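Local coordinates for CocE/NonD family hydrolase (Staphylococcus aureus, PDB 3IB3), which probably hydrolyses ester or amide bonds as a serine hydrolase-like enzyme of the alpha/beta-hydrolase clan, at residues A[412-417]-A[489-494]; A[430-435]-A[508-513]. All coordinates share one frame; numbering follows the deposited sequence.

Contact 1 of 2, residues A[412-417]-A[489-494]; sequences KLWVST and IVPVEI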
loop_
_atom_site.group_PDB
_atom_site.type_symbol
_atom_site.label_atom_id
_atom_site.label_comp_id
_atom_site.label_asym_id
_atom_site.label_seq_id
_atom_site.Cartn_x
_atom_site.Cartn_y
_atom_site.Cartn_z
ATOM N N LYS A 412 5.133 18.344 14.100
ATOM C CA LYS A 412 5.540 19.719 13.787
ATOM C C LYS A 412 6.843 20.097 14.571
ATOM O O LYS A 412 6.836 20.164 15.780
ATOM C CB LYS A 412 4.332 20.598 14.055
ATOM C CG LYS A 412 4.540 22.060 14.353
ATOM C CD LYS A 412 5.198 22.817 13.247
ATOM C CE LYS A 412 5.398 24.245 13.702
ATOM N NZ LYS A 412 4.119 24.926 14.008
ATOM N N LEU A 413 7.946 20.335 13.856
ATOM C CA LEU A 413 9.275 20.626 14.471
ATOM C C LEU A 413 9.787 21.967 13.982
ATOM O O LEU A 413 9.454 22.393 12.869
ATOM C CB LEU A 413 10.297 19.541 14.103
ATOM C CG LEU A 413 10.005 18.051 14.443
ATOM C CD1 LEU A 413 11.200 17.147 14.029
ATOM C CD2 LEU A 413 9.687 17.925 15.934
ATOM N N TRP A 414 10.555 22.661 14.821
ATOM C CA TRP A 414 11.457 23.741 14.381
ATOM C C TRP A 414 12.899 23.153 14.360
ATOM O O TRP A 414 13.318 22.440 15.290
ATOM C CB TRP A 414 11.361 24.982 15.278
ATOM C CG TRP A 414 10.004 25.621 15.261
ATOM C CD1 TRP A 414 8.897 25.243 15.982
ATOM C CD2 TRP A 414 9.596 26.749 14.467
ATOM N NE1 TRP A 414 7.825 26.075 15.674
ATOM C CE2 TRP A 414 8.233 27.007 14.762
ATOM C CE3 TRP A 414 10.257 27.583 13.562
ATOM C CZ2 TRP A 414 7.512 28.065 14.162
ATOM C CZ3 TRP A 414 9.541 28.639 12.957
ATOM C CH2 TRP A 414 8.183 28.866 13.272
ATOM N N VAL A 415 13.610 23.382 13.259
ATOM C CA VAL A 415 14.833 22.660 12.969
ATOM C C VAL A 415 15.818 23.595 12.287
ATOM O O VAL A 415 15.425 24.645 11.743
ATOM C CB VAL A 415 14.598 21.400 12.075
ATOM C CG1 VAL A 415 13.552 20.574 12.641
ATOM C CG2 VAL A 415 14.219 21.799 10.571
ATOM N N SER A 416 17.091 23.219 12.390
ATOM C CA SER A 416 18.189 23.904 11.752
ATOM C C SER A 416 19.385 22.946 11.710
ATOM O O SER A 416 19.463 22.018 12.503
ATOM C CB SER A 416 18.558 25.202 12.494
ATOM O OG SER A 416 19.322 24.955 13.659
ATOM N N THR A 417 20.303 23.211 10.787
ATOM C CA THR A 417 21.527 22.453 10.590
ATOM C C THR A 417 22.568 23.513 10.273
ATOM O O THR A 417 22.225 24.606 9.799
ATOM C CB THR A 417 21.387 21.435 9.406
ATOM O OG1 THR A 417 22.645 20.789 9.109
ATOM C CG2 THR A 417 20.869 22.117 8.144
ATOM N N ILE A 489 16.467 28.561 11.246
ATOM C CA ILE A 489 15.501 27.751 11.995
ATOM C C ILE A 489 14.217 27.767 11.211
ATOM O O ILE A 489 13.659 28.845 10.944
ATOM C CB ILE A 489 15.246 28.303 13.395
ATOM C CG1 ILE A 489 16.566 28.349 14.182
ATOM C CG2 ILE A 489 14.179 27.459 14.153
ATOM C CD1 ILE A 489 16.435 28.930 15.624
ATOM N N VAL A 490 13.744 26.595 10.801
ATOM C CA VAL A 490 12.510 26.543 10.033
ATOM C C VAL A 490 11.519 25.557 10.621
ATOM O O VAL A 490 11.925 24.515 11.148
ATOM C CB VAL A 490 12.807 26.155 8.568
ATOM C CG1 VAL A 490 13.702 27.191 7.970
ATOM C CG2 VAL A 490 13.446 24.758 8.518
ATOM N N PRO A 491 10.219 25.865 10.495
ATOM C CA PRO A 491 9.153 24.959 10.839
ATOM C C PRO A 491 8.913 23.922 9.739
ATOM O O PRO A 491 8.803 24.264 8.556
ATOM C CB PRO A 491 7.944 25.875 10.972
ATOM C CG PRO A 491 8.162 26.894 9.813
ATOM C CD PRO A 491 9.707 27.044 9.754
ATOM N N VAL A 492 8.872 22.659 10.155
ATOM C CA VAL A 492 8.482 21.531 9.280
ATOM C C VAL A 492 7.295 20.807 9.911
ATOM O O VAL A 492 7.111 20.807 11.160
ATOM C CB VAL A 492 9.679 20.534 9.013
ATOM C CG1 VAL A 492 10.887 21.298 8.398
ATOM C CG2 VAL A 492 10.120 19.800 10.311
ATOM N N GLU A 493 6.481 20.210 9.048
ATOM C CA GLU A 493 5.429 19.341 9.465
ATOM C C GLU A 493 5.660 18.021 8.754
ATOM O O GLU A 493 5.712 18.019 7.534
ATOM C CB GLU A 493 4.061 19.940 9.125
ATOM C CG GLU A 493 3.722 21.179 9.959
ATOM C CD GLU A 493 2.286 21.672 9.747
ATOM O OE1 GLU A 493 1.393 20.880 9.350
ATOM O OE2 GLU A 493 2.043 22.873 9.964
ATOM N N ILE A 494 5.831 16.933 9.528
ATOM C CA ILE A 494 6.120 15.582 9.004
ATOM C C ILE A 494 4.903 14.701 9.126
ATOM O O ILE A 494 4.289 14.630 10.198
ATOM C CB ILE A 494 7.229 14.857 9.809
ATOM C CG1 ILE A 494 8.561 15.528 9.666
ATOM C CG2 ILE A 494 7.395 13.332 9.362
ATOM C CD1 ILE A 494 9.574 14.931 10.672
HETATM O O HOH W 1 1.181 24.959 12.185
#
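The indole of Trp414 lies over the ring of Pro491, with Pro491 CB 3.6 Å from the centroid of the six-membered ring and only 5° off its normal, a CH-pi contact on one face. Pro491 CD meets Trp414 CZ3 at 3.6 Å, and Ile489 CG2 comes in obliquely, touching Trp414 CB. With CG anti to its carbonyl carbon (chi1 -63°) and chi2 at 82°, the indole is laid across the partner strand, while Asp551 takes its NE1 hydrogen. The two residues form a non-hydrogen-bonded antiparallel pair, as do Lys412 and Glu493 further along the same face. Lys412 bends at chi2 to bring CD within 4.0 Å of Glu493 CG; its NZ stays 5.0 Å from Glu493 OE2, and a water bonded to this oxygen reaches NZ only weakly. The salt bridge of Lys412 is instead with Asp551, and Glu493 OE1 accepts from Asn410. On the opposite, buried face, Val415 CG2 touches both Val490 CG2, 3.7 Å away, and Val492 CG1, and Leu413 CB rests on Val492 CG2. Backbone bonds join Leu413 to Val492 and Val415 to Val490 in both directions; Val490 N to Val415 O is the shortest at 2.7 Å. Pro491, which has no N-H, sits in a non-hydrogen-bonded pair, where strand 408-417 asks for none. The chemistry thus divides by face: aliphatic branches fill the interior of the C-terminal beta domain, whereas on the outer face Trp414 NE1 and Lys412 NZ converge on Asp551, beside the proline-aromatic contact.

Contact 2 of 2, residues A[430-435]-A[508-513]; sequences KKLDRR and TLEVVV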
loop_
_atom_site.group_PDB
_atom_site.type_symbol
_atom_site.label_atom_id
_atom_site.label_comp_id
_atom_site.label_asym_id
_atom_site.label_seq_id
_atom_site.Cartn_x
_atom_site.Cartn_y
_atom_site.Cartn_z
ATOM N N LYS A 430 6.883 4.913 18.405
ATOM C CA LYS A 430 7.083 3.655 19.035
ATOM C C LYS A 430 6.158 3.521 20.253
ATOM O O LYS A 430 5.745 4.532 20.818
ATOM C CB LYS A 430 8.536 3.522 19.527
ATOM C CG LYS A 430 9.631 3.584 18.471
ATOM C CD LYS A 430 11.024 3.269 19.091
ATOM C CE LYS A 430 12.073 2.934 18.018
ATOM N NZ LYS A 430 11.589 1.983 16.995
ATOM N N LYS A 431 5.805 2.269 20.608
ATOM C CA LYS A 431 5.114 1.982 21.860
ATOM C C LYS A 431 6.015 1.208 22.799
ATOM O O LYS A 431 6.698 0.260 22.404
ATOM C CB LYS A 431 3.773 1.250 21.714
ATOM C CG LYS A 431 3.136 1.059 23.091
ATOM C CD LYS A 431 1.700 0.570 23.094
ATOM C CE LYS A 431 1.561 -0.896 22.692
ATOM N NZ LYS A 431 0.292 -1.521 23.238
ATOM N N LEU A 432 5.989 1.628 24.060
ATOM C CA LEU A 432 6.832 1.091 25.080
ATOM C C LEU A 432 5.867 0.480 26.106
ATOM O O LEU A 432 4.905 1.129 26.503
ATOM C CB LEU A 432 7.705 2.231 25.667
ATOM C CG LEU A 432 9.053 2.567 25.025
ATOM C CD1 LEU A 432 9.070 2.738 23.543
ATOM C CD2 LEU A 432 9.737 3.736 25.686
ATOM N N ASP A 433 6.097 -0.780 26.497
ATOM C CA ASP A 433 5.211 -1.444 27.436
ATOM C C ASP A 433 5.526 -0.951 28.866
ATOM O O ASP A 433 6.419 -0.166 29.057
ATOM C CB ASP A 433 5.225 -2.990 27.296
ATOM C CG ASP A 433 6.569 -3.649 27.673
ATOM O OD1 ASP A 433 7.357 -3.046 28.446
ATOM O OD2 ASP A 433 6.834 -4.802 27.203
ATOM N N ARG A 434 4.727 -1.385 29.827
ATOM C CA ARG A 434 4.925 -1.065 31.221
ATOM C C ARG A 434 6.312 -1.394 31.765
ATOM O O ARG A 434 6.732 -0.786 32.710
ATOM C CB ARG A 434 3.897 -1.807 32.034
ATOM C CG ARG A 434 2.525 -1.198 31.919
ATOM C CD ARG A 434 1.477 -2.193 32.340
ATOM N NE ARG A 434 0.148 -1.640 32.105
ATOM C CZ ARG A 434 -0.927 -2.329 31.729
ATOM N NH1 ARG A 434 -0.876 -3.636 31.482
ATOM N NH2 ARG A 434 -2.074 -1.678 31.562
ATOM N N ARG A 435 7.016 -2.370 31.194
ATOM C CA ARG A 435 8.372 -2.660 31.671
ATOM C C ARG A 435 9.341 -1.656 31.058
ATOM O O ARG A 435 10.462 -1.527 31.516
ATOM C CB ARG A 435 8.790 -4.108 31.359
ATOM C CG ARG A 435 8.182 -5.164 32.231
ATOM C CD ARG A 435 6.644 -5.298 32.172
ATOM N NE ARG A 435 6.117 -5.578 30.845
ATOM C CZ ARG A 435 4.833 -5.533 30.513
ATOM N NH1 ARG A 435 3.924 -5.253 31.427
ATOM N NH2 ARG A 435 4.449 -5.766 29.252
ATOM N N THR A 508 3.734 3.778 26.984
ATOM C CA THR A 508 4.370 5.030 26.560
ATOM C C THR A 508 4.364 5.184 25.039
ATOM O O THR A 508 4.564 4.198 24.321
ATOM C CB THR A 508 5.798 5.005 27.121
ATOM O OG1 THR A 508 5.715 4.964 28.527
ATOM C CG2 THR A 508 6.644 6.193 26.760
ATOM N N LEU A 509 4.138 6.404 24.543
ATOM C CA LEU A 509 4.375 6.741 23.144
ATOM C C LEU A 509 5.692 7.498 23.115
ATOM O O LEU A 509 5.903 8.366 23.947
ATOM C CB LEU A 509 3.229 7.608 22.546
ATOM C CG LEU A 509 3.329 8.103 21.062
ATOM C CD1 LEU A 509 1.910 8.280 20.405
ATOM C CD2 LEU A 509 4.131 9.381 20.890
ATOM N N GLU A 510 6.576 7.138 22.194
ATOM C CA GLU A 510 7.879 7.785 22.006
ATOM C C GLU A 510 7.959 8.273 20.568
ATOM O O GLU A 510 7.741 7.478 19.651
ATOM C CB GLU A 510 9.020 6.776 22.286
ATOM C CG GLU A 510 10.460 7.206 21.986
ATOM C CD GLU A 510 11.478 6.058 22.245
ATOM O OE1 GLU A 510 11.064 4.867 22.289
ATOM O OE2 GLU A 510 12.678 6.329 22.419
ATOM N N VAL A 511 8.199 9.583 20.381
ATOM C CA VAL A 511 8.533 10.134 19.061
ATOM C C VAL A 511 10.058 10.111 18.967
ATOM O O VAL A 511 10.729 10.419 19.921
ATOM C CB VAL A 511 8.079 11.578 18.847
ATOM C CG1 VAL A 511 8.381 12.022 17.375
ATOM C CG2 VAL A 511 6.640 11.710 19.115
ATOM N N VAL A 512 10.568 9.666 17.837
ATOM C CA VAL A 512 11.981 9.511 17.576
ATOM C C VAL A 512 12.193 10.347 16.320
ATOM O O VAL A 512 11.408 10.253 15.344
ATOM C CB VAL A 512 12.356 8.013 17.272
ATOM C CG1 VAL A 512 13.904 7.826 17.112
ATOM C CG2 VAL A 512 11.841 7.059 18.369
ATOM N N VAL A 513 13.178 11.238 16.366
ATOM C CA VAL A 513 13.590 11.972 15.194
ATOM C C VAL A 513 15.065 11.612 15.009
ATOM O O VAL A 513 15.831 11.568 15.973
ATOM C CB VAL A 513 13.434 13.509 15.365
ATOM C CG1 VAL A 513 13.829 14.238 14.060
ATOM C CG2 VAL A 513 12.060 13.890 15.769
HETATM O O HOH W 2 5.473 2.736 29.601
#
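Lys430 and Glu510 run side by side and point the same way from a hydrogen-bonded antiparallel pair, yet they meet through the lysine's methylene chain: Lys430 CD lies 3.6 Å from Glu510 OE1, while NZ is 6.1 Å from that oxygen. The lysine stays extended until chi4, where it turns its amine off to a salt bridge with Glu438 and a hydrogen bond to Gln451. Val512 CG2 supports the same chain obliquely, 3.9 Å from Lys430 CD. Glu510 stands with CG anti to its backbone N (chi1 173°) and an extended chain, which carries OE1 over to the leucine on the other strand, 3.2 Å from Leu432 CD1. Glu510 OE1 thus sits against carbon atoms of Lys430 and Leu432, and the other oxygen, OE2, bonds Ser394. Leu432 also slants across Thr508, the two CB atoms 3.7 Å apart in the next hydrogen-bonded pair. Between these pairs Lys431 and Leu509 project to the other face, where Lys431 CG still grazes Thr508 O at 3.7 Å before its amine continues to Asp339 and Glu507. Four backbone bonds, two for each hydrogen-bonded pair, hold the register; Thr508 N to Leu432 O is one of them, at 2.9 Å. Just past the strand end, a water donates to Asp433 O at the start of the turn; its link to Thr508 OG1 is too short to be certain. Strand 508-514 is flanked here by strand 424-432 and strand 392-398, with Thr398 bonding Thr508 OG1. Beyond strand 424-432, strand 438-439 pairs with Lys431 through Val439, and Leu509 and Val511 pack on Ile429 of strand 424-432.

From the N terminus, the chain runs through strand 408-417, the first side of contact 1, and then directly into strand 424-432, the first side of contact 2. Nearly 60 residues later, strand 490-503 returns to close the loop of contact 1, and the next strand, 508-514, closes that of contact 2. The two loops cross, since their segments alternate. Contact 1 belongs to one antiparallel sheet and contact 2 to another, so each consecutive strand pair steps from the first sheet to the second. Their centres lie 22 Å apart, but the sheets meet where Leu413 CD1 packs on Val513 CG2 at 3.8 Å, joining both within the C-terminal non-catalytic domain.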